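Local coordinates for myosin-I heavy chain (Dictyostelium discoideum, PDB 5EJY), which is an actin-based class VII motor acting in early phagocytosis and adhesion, represented here by the first MyTH4-FERM module of its tail, at residues A[404-409]-A[444-449]; A[429-434]-A[485-490]. One frame throughout, in Å; residues are numbered along the deposited sequence.

Overall arrangement
Both contacts belong to the C-terminal part of the first FERM region in the myosin tail, and both use the antiparallel sheet of strands 410-415, 426-432, 435-440 and 445-450. Contact 1 lies at an outermost strand, 445-450, where the loop following helix 390-402 touches it; its chemistry is mixed, with a methionine methyl, a proline and a water bridge, and it is only partly buried. Contact 2 sets the inner strand 426-432 against helix 484-499 through four buried leucines. The contacts lie about 13 Å apart, centre to centre, and Cys409 of the first packs against Ala430 and Asn432 of the second.

Contact 1: residues A[404-409]-A[444-449]; sequences HPLANC and SKMLES
Residues 404-409 fold into two overlapping beta turns, type I from His404 to Ala407 and type II from Leu406 to Cys409, the first of which approaches the start of strand 445-450 with Pro405 and Ser444 nearest, 7.4 Å between their CA atoms. Met446 does most of the reaching. Its chain is bent at chi2 (-70°), and its terminal CE lies 3.6 Å from Pro405 O and 4.3 Å from Leu406 CD2. Beside it, Pro405 CG rests 4.0 Å from Ser444 O. The polar link is a water, 3.0 Å from His404 NE2 and 2.9 Å from Ser444 OG. The imidazole that binds it is steadied within its own turn: Leu406 N donates to His404 ND1 at 3.0 Å, nearly straight (169°) and close to the ring plane, while Pro405 CD covers part of one ring face. Both ring nitrogens thus have partners, and Tyr333 meets the ring edge-to-face. Tyr439 of the neighbouring strand 435-440 also touches His404, Pro405, Leu406 and Ser444. Across from Asp440, Ser444 and Lys445 form a G1 beta bulge, so the contact joins a helix-to-strand loop to the bulged end of an antiparallel beta hairpin in what is probably the PH/PTB-like F3 lobe of the FERM domain.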
ATOM      1  N   HIS A 404      25.219 -18.242   0.309  1.00 36.41           N
ATOM      2  CA  HIS A 404      24.114 -19.052  -0.213  1.00 39.05           C
ATOM      3  C   HIS A 404      23.756 -18.598  -1.624  1.00 33.76           C
ATOM      4  O   HIS A 404      23.805 -17.403  -1.912  1.00 32.03           O
ATOM      5  CB  HIS A 404      22.895 -18.954   0.699  1.00 36.43           C
ATOM      6  CG  HIS A 404      21.848 -19.981   0.410  1.00 33.45           C
ATOM      7  ND1 HIS A 404      20.966 -19.868  -0.645  1.00 35.01           N
ATOM      8  CD2 HIS A 404      21.552 -21.150   1.027  1.00 34.33           C
ATOM      9  CE1 HIS A 404      20.166 -20.921  -0.658  1.00 36.11           C
ATOM     10  NE2 HIS A 404      20.498 -21.710   0.350  1.00 34.64           N
ATOM     11  N   PRO A 405      23.424 -19.552  -2.523  1.00 32.80           N
ATOM     12  CA  PRO A 405      23.065 -19.226  -3.907  1.00 30.79           C
ATOM     13  C   PRO A 405      22.009 -18.120  -4.031  1.00 26.27           C
ATOM     14  O   PRO A 405      22.034 -17.361  -4.995  1.00 27.63           O
ATOM     15  CB  PRO A 405      22.486 -20.551  -4.438  1.00 31.72           C
ATOM     16  CG  PRO A 405      23.172 -21.591  -3.661  1.00 38.41           C
ATOM     17  CD  PRO A 405      23.403 -21.007  -2.282  1.00 32.94           C
ATOM     18  N   LEU A 406      21.105 -18.020  -3.065  1.00 30.45           N
ATOM     19  CA  LEU A 406      19.991 -17.065  -3.167  1.00 26.35           C
ATOM     20  C   LEU A 406      20.288 -15.695  -2.552  1.00 30.30           C
ATOM     21  O   LEU A 406      19.440 -14.791  -2.589  1.00 26.14           O
ATOM     22  CB  LEU A 406      18.725 -17.653  -2.538  1.00 22.44           C
ATOM     23  CG  LEU A 406      18.163 -18.905  -3.213  1.00 23.49           C
ATOM     24  CD1 LEU A 406      16.885 -19.329  -2.541  1.00 24.88           C
ATOM     25  CD2 LEU A 406      17.924 -18.648  -4.696  1.00 24.54           C
ATOM     26  N   ALA A 407      21.479 -15.534  -1.985  1.00 28.03           N
ATOM     27  CA  ALA A 407      21.878 -14.232  -1.449  1.00 29.91           C
ATOM     28  C   ALA A 407      21.873 -13.173  -2.529  1.00 28.40           C
ATOM     29  O   ALA A 407      22.322 -13.414  -3.642  1.00 28.74           O
ATOM     30  CB  ALA A 407      23.264 -14.312  -0.797  1.00 33.84           C
ATOM     31  N   ASN A 408      21.369 -11.988  -2.198  1.00 27.06           N
ATOM     32  CA  ASN A 408      21.420 -10.857  -3.123  1.00 30.66           C
ATOM     33  C   ASN A 408      20.561 -11.035  -4.378  1.00 27.22           C
ATOM     34  O   ASN A 408      20.850 -10.471  -5.431  1.00 27.76           O
ATOM     35  CB  ASN A 408      22.868 -10.549  -3.485  1.00 34.00           C
ATOM     36  CG  ASN A 408      23.713 -10.268  -2.258  1.00 41.85           C
ATOM     37  OD1 ASN A 408      23.340  -9.452  -1.412  1.00 42.41           O
ATOM     38  ND2 ASN A 408      24.836 -10.965  -2.134  1.00 42.36           N
ATOM     39  N   CYS A 409      19.489 -11.806  -4.242  1.00 25.42           N
ATOM     40  CA  CYS A 409      18.539 -12.022  -5.332  1.00 22.55           C
ATOM     41  C   CYS A 409      17.124 -11.671  -4.892  1.00 23.46           C
ATOM     42  O   CYS A 409      16.751 -11.931  -3.753  1.00 22.76           O
ATOM     43  CB  CYS A 409      18.530 -13.501  -5.739  1.00 30.27           C
ATOM     44  SG  CYS A 409      20.051 -14.098  -6.499  1.00 31.67           S
ATOM     45  N   SER A 444      19.184 -27.169  -4.284  1.00 36.63           N
ATOM     46  CA  SER A 444      19.973 -25.964  -4.073  1.00 34.74           C
ATOM     47  C   SER A 444      20.901 -25.631  -5.235  1.00 37.41           C
ATOM     48  O   SER A 444      22.037 -25.204  -5.020  1.00 38.19           O
ATOM     49  CB  SER A 444      20.781 -26.070  -2.775  1.00 38.06           C
ATOM     50  OG  SER A 444      19.923 -26.327  -1.684  1.00 37.78           O
ATOM     51  N   LYS A 445      20.417 -25.803  -6.462  1.00 33.94           N
ATOM     52  CA  LYS A 445      21.234 -25.512  -7.632  1.00 34.12           C
ATOM     53  C   LYS A 445      20.525 -24.625  -8.641  1.00 32.77           C
ATOM     54  O   LYS A 445      19.325 -24.776  -8.885  1.00 32.66           O
ATOM     55  CB  LYS A 445      21.657 -26.822  -8.316  1.00 37.14           C
ATOM     56  CG  LYS A 445      22.482 -27.724  -7.426  1.00 39.89           C
ATOM     57  CD  LYS A 445      22.938 -28.966  -8.157  1.00 47.75           C
ATOM     58  CE  LYS A 445      23.812 -29.834  -7.267  1.00 48.51           C
ATOM     59  NZ  LYS A 445      24.352 -30.997  -8.028  1.00 61.59           N
ATOM     60  N   MET A 446      21.282 -23.708  -9.231  1.00 30.52           N
ATOM     61  CA  MET A 446      20.825 -22.916 -10.361  1.00 31.70           C
ATOM     62  C   MET A 446      20.762 -23.800 -11.595  1.00 39.30           C
ATOM     63  O   MET A 446      21.664 -24.612 -11.835  1.00 36.19           O
ATOM     64  CB  MET A 446      21.792 -21.766 -10.636  1.00 35.01           C
ATOM     65  CG  MET A 446      21.850 -20.716  -9.538  1.00 35.01           C
ATOM     66  SD  MET A 446      20.325 -19.751  -9.474  1.00 36.40           S
ATOM     67  CE  MET A 446      20.650 -18.684  -8.057  1.00 31.95           C
ATOM     68  N   LEU A 447      19.710 -23.630 -12.386  1.00 33.54           N
ATOM     69  CA  LEU A 447      19.495 -24.484 -13.557  1.00 35.42           C
ATOM     70  C   LEU A 447      19.725 -23.742 -14.862  1.00 37.80           C
ATOM     71  O   LEU A 447      20.187 -24.330 -15.841  1.00 38.56           O
ATOM     72  CB  LEU A 447      18.088 -25.072 -13.535  1.00 29.02           C
ATOM     73  CG  LEU A 447      17.755 -25.982 -12.359  1.00 30.83           C
ATOM     74  CD1 LEU A 447      16.337 -26.488 -12.509  1.00 31.25           C
ATOM     75  CD2 LEU A 447      18.746 -27.145 -12.262  1.00 32.52           C
ATOM     76  N   GLU A 448      19.412 -22.449 -14.875  1.00 31.75           N
ATOM     77  CA  GLU A 448      19.500 -21.661 -16.095  1.00 31.36           C
ATOM     78  C   GLU A 448      19.483 -20.186 -15.766  1.00 36.06           C
ATOM     79  O   GLU A 448      18.843 -19.776 -14.801  1.00 33.91           O
ATOM     80  CB  GLU A 448      18.317 -21.995 -17.013  1.00 36.58           C
ATOM     81  CG  GLU A 448      18.385 -21.354 -18.382  1.00 36.54           C
ATOM     82  CD  GLU A 448      17.539 -22.097 -19.411  1.00 47.56           C
ATOM     83  OE1 GLU A 448      17.333 -23.322 -19.243  1.00 42.16           O
ATOM     84  OE2 GLU A 448      17.076 -21.452 -20.380  1.00 49.01           O
ATOM     85  N   SER A 449      20.200 -19.391 -16.553  1.00 33.48           N
ATOM     86  CA  SER A 449      20.171 -17.937 -16.403  1.00 36.70           C
ATOM     87  C   SER A 449      19.491 -17.309 -17.608  1.00 36.78           C
ATOM     88  O   SER A 449      20.067 -17.235 -18.696  1.00 45.43           O
ATOM     89  CB  SER A 449      21.581 -17.361 -16.249  1.00 42.77           C
ATOM     90  OG  SER A 449      21.545 -15.938 -16.267  1.00 40.90           O
TER
HETATM   91  O   HOH W   1      20.791 -24.654   0.458  1.00 36.09           O

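Contact 2: residues A[429-434]-A[485-490]; sequences LALNVN and QKLVSL
Leu429 and Leu431, on the same face of strand 429-432, meet Leu487 and Leu490 of helix 485-490 in a wholly apolar contact. The two short axes come within 10.5 Å and their directions differ by 32°, so the helix runs roughly along the strand. Leu487 is the central side chain. With CG anti to its backbone N (chi1 -177°), it brings both methyls to Leu429: CD1 and CD2 each lie 3.9 Å from Leu429 CD1, the two side chains crossing at about a right angle. The same Leu487 CD1 extends to Leu431 CD1 at 4.2 Å, and that pair is also nearly perpendicular. Leu431 divides its branches between two helix residues a turn apart, its CD2 resting 3.9 Å from Leu490 CB. All four leucines are buried.

Away from this packed face the character changes. Gln485 is exposed, and Gln485 NE2 bonds Asp257 OD2. At the strand's far end the chain leaves through an Asx turn: Asn434 N donates to Asn432 OD1 at 2.8 Å, with the donor 41° out of the carbonyl plane, and Asn434 itself is exposed.

Around the leucines, strand 410-415 supplies Val412 and Ser410 against Leu490 and Cys414 against Leu429. Strand 466-470 of the three-stranded sheet brings Ile469 to Leu429 and Val467 to Leu487. Further along helix 484-499, Ile491 and Tyr494 also touch Leu431. The helix thus packs against both antiparallel sheets, consistent with the C-terminal helix that closes one open side of the beta sandwich in the PH/PTB-like F3 lobe of FERM domains.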
ATOM      1  N   LEU A 429      12.330 -18.385  -9.101  1.00 21.77           N
ATOM      2  CA  LEU A 429      13.016 -17.413  -9.939  1.00 21.46           C
ATOM      3  C   LEU A 429      13.807 -16.501  -9.014  1.00 27.27           C
ATOM      4  O   LEU A 429      13.248 -15.875  -8.108  1.00 25.70           O
ATOM      5  CB  LEU A 429      12.041 -16.612 -10.795  1.00 24.56           C
ATOM      6  CG  LEU A 429      11.351 -17.407 -11.906  1.00 26.35           C
ATOM      7  CD1 LEU A 429      10.486 -16.510 -12.785  1.00 22.94           C
ATOM      8  CD2 LEU A 429      12.406 -18.126 -12.759  1.00 26.50           C
ATOM      9  N   ALA A 430      15.116 -16.462  -9.215  1.00 21.78           N
ATOM     10  CA  ALA A 430      15.978 -15.590  -8.434  1.00 24.62           C
ATOM     11  C   ALA A 430      16.500 -14.511  -9.370  1.00 28.27           C
ATOM     12  O   ALA A 430      17.320 -14.793 -10.249  1.00 27.65           O
ATOM     13  CB  ALA A 430      17.125 -16.396  -7.828  1.00 24.26           C
ATOM     14  N   LEU A 431      15.997 -13.285  -9.220  1.00 26.11           N
ATOM     15  CA  LEU A 431      16.367 -12.210 -10.140  1.00 24.06           C
ATOM     16  C   LEU A 431      17.417 -11.267  -9.540  1.00 26.83           C
ATOM     17  O   LEU A 431      17.311 -10.834  -8.387  1.00 25.86           O
ATOM     18  CB  LEU A 431      15.140 -11.412 -10.612  1.00 23.02           C
ATOM     19  CG  LEU A 431      14.081 -12.141 -11.452  1.00 28.84           C
ATOM     20  CD1 LEU A 431      13.236 -13.028 -10.556  1.00 23.70           C
ATOM     21  CD2 LEU A 431      13.205 -11.155 -12.206  1.00 24.97           C
ATOM     22  N   ASN A 432      18.445 -10.972 -10.327  1.00 28.30           N
ATOM     23  CA  ASN A 432      19.469 -10.016  -9.920  1.00 27.38           C
ATOM     24  C   ASN A 432      19.968  -9.299 -11.165  1.00 27.81           C
ATOM     25  O   ASN A 432      19.391  -9.469 -12.245  1.00 26.89           O
ATOM     26  CB  ASN A 432      20.599 -10.713  -9.152  1.00 28.61           C
ATOM     27  CG  ASN A 432      21.238 -11.844  -9.943  1.00 34.51           C
ATOM     28  OD1 ASN A 432      21.252 -11.820 -11.167  1.00 32.69           O
ATOM     29  ND2 ASN A 432      21.767 -12.836  -9.243  1.00 39.19           N
ATOM     30  N   VAL A 433      21.017  -8.493 -11.040  1.00 24.21           N
ATOM     31  CA  VAL A 433      21.502  -7.743 -12.199  1.00 29.91           C
ATOM     32  C   VAL A 433      22.069  -8.658 -13.289  1.00 27.91           C
ATOM     33  O   VAL A 433      22.210  -8.243 -14.435  1.00 33.55           O
ATOM     34  CB  VAL A 433      22.568  -6.690 -11.810  1.00 34.50           C
ATOM     35  CG1 VAL A 433      21.950  -5.616 -10.899  1.00 29.79           C
ATOM     36  CG2 VAL A 433      23.773  -7.370 -11.151  1.00 35.51           C
ATOM     37  N   ASN A 434      22.367  -9.904 -12.936  1.00 32.68           N
ATOM     38  CA  ASN A 434      22.937 -10.860 -13.892  1.00 31.49           C
ATOM     39  C   ASN A 434      21.923 -11.619 -14.732  1.00 36.96           C
ATOM     40  O   ASN A 434      22.304 -12.317 -15.673  1.00 32.33           O
ATOM     41  CB  ASN A 434      23.815 -11.874 -13.166  1.00 37.13           C
ATOM     42  CG  ASN A 434      25.010 -11.231 -12.529  1.00 42.26           C
ATOM     43  OD1 ASN A 434      25.553 -10.266 -13.063  1.00 40.62           O
ATOM     44  ND2 ASN A 434      25.418 -11.740 -11.374  1.00 48.92           N
ATOM     45  N   GLN A 485       2.351  -9.428  -9.965  1.00 25.07           N
ATOM     46  CA  GLN A 485       2.822  -8.053 -10.057  1.00 23.32           C
ATOM     47  C   GLN A 485       4.279  -7.916  -9.610  1.00 23.34           C
ATOM     48  O   GLN A 485       5.035  -7.143 -10.191  1.00 23.90           O
ATOM     49  CB  GLN A 485       1.911  -7.101  -9.267  1.00 25.04           C
ATOM     50  CG  GLN A 485       2.328  -5.639  -9.354  1.00 31.49           C
ATOM     51  CD  GLN A 485       1.382  -4.725  -8.595  1.00 32.59           C
ATOM     52  OE1 GLN A 485       0.283  -4.440  -9.062  1.00 43.12           O
ATOM     53  NE2 GLN A 485       1.796  -4.282  -7.413  1.00 30.79           N
ATOM     54  N   LYS A 486       4.672  -8.662  -8.579  1.00 22.75           N
ATOM     55  CA  LYS A 486       6.053  -8.647  -8.114  0.74 24.64           C
ATOM     56  C   LYS A 486       6.992  -9.106  -9.226  1.00 23.82           C
ATOM     57  O   LYS A 486       8.003  -8.459  -9.505  1.00 24.76           O
ATOM     58  CB  LYS A 486       6.235  -9.539  -6.879  0.74 25.34           C
ATOM     59  CG  LYS A 486       7.641  -9.497  -6.297  0.74 25.52           C
ATOM     60  CD  LYS A 486       7.816 -10.441  -5.108  1.00 31.35           C
ATOM     61  CE  LYS A 486       9.254 -10.374  -4.552  1.00 36.74           C
ATOM     62  NZ  LYS A 486       9.531 -11.305  -3.400  1.00 35.64           N
ATOM     63  N   LEU A 487       6.651 -10.223  -9.861  1.00 24.48           N
ATOM     64  CA  LEU A 487       7.507 -10.767 -10.916  1.00 20.80           C
ATOM     65  C   LEU A 487       7.613  -9.798 -12.103  1.00 21.38           C
ATOM     66  O   LEU A 487       8.709  -9.507 -12.570  1.00 23.59           O
ATOM     67  CB  LEU A 487       6.992 -12.134 -11.369  1.00 19.73           C
ATOM     68  CG  LEU A 487       7.848 -12.838 -12.428  1.00 22.05           C
ATOM     69  CD1 LEU A 487       9.309 -12.861 -11.990  1.00 22.46           C
ATOM     70  CD2 LEU A 487       7.325 -14.245 -12.644  1.00 23.80           C
ATOM     71  N   VAL A 488       6.478  -9.297 -12.585  1.00 22.77           N
ATOM     72  CA  VAL A 488       6.475  -8.327 -13.682  1.00 21.86           C
ATOM     73  C   VAL A 488       7.300  -7.082 -13.342  1.00 26.13           C
ATOM     74  O   VAL A 488       8.134  -6.637 -14.139  1.00 22.88           O
ATOM     75  CB  VAL A 488       5.036  -7.891 -14.061  1.00 25.99           C
ATOM     76  CG1 VAL A 488       5.059  -6.680 -15.019  1.00 27.32           C
ATOM     77  CG2 VAL A 488       4.258  -9.060 -14.679  1.00 26.42           C
ATOM     78  N   SER A 489       7.071  -6.506 -12.162  1.00 22.62           N
ATOM     79  CA  SER A 489       7.780  -5.278 -11.809  1.00 24.63           C
ATOM     80  C   SER A 489       9.273  -5.516 -11.600  1.00 21.26           C
ATOM     81  O   SER A 489      10.086  -4.652 -11.903  1.00 23.35           O
ATOM     82  CB  SER A 489       7.147  -4.580 -10.581  1.00 25.27           C
ATOM     83  OG  SER A 489       7.298  -5.370  -9.419  1.00 26.51           O
ATOM     84  N   LEU A 490       9.645  -6.687 -11.094  1.00 19.31           N
ATOM     85  CA  LEU A 490      11.065  -6.998 -10.947  1.00 23.02           C
ATOM     86  C   LEU A 490      11.723  -7.036 -12.322  1.00 24.64           C
ATOM     87  O   LEU A 490      12.801  -6.488 -12.523  1.00 25.86           O
ATOM     88  CB  LEU A 490      11.261  -8.347 -10.260  1.00 24.17           C
ATOM     89  CG  LEU A 490      10.999  -8.401  -8.756  1.00 23.29           C
ATOM     90  CD1 LEU A 490      11.076  -9.848  -8.258  1.00 22.84           C
ATOM     91  CD2 LEU A 490      12.006  -7.507  -8.022  1.00 23.19           C
TER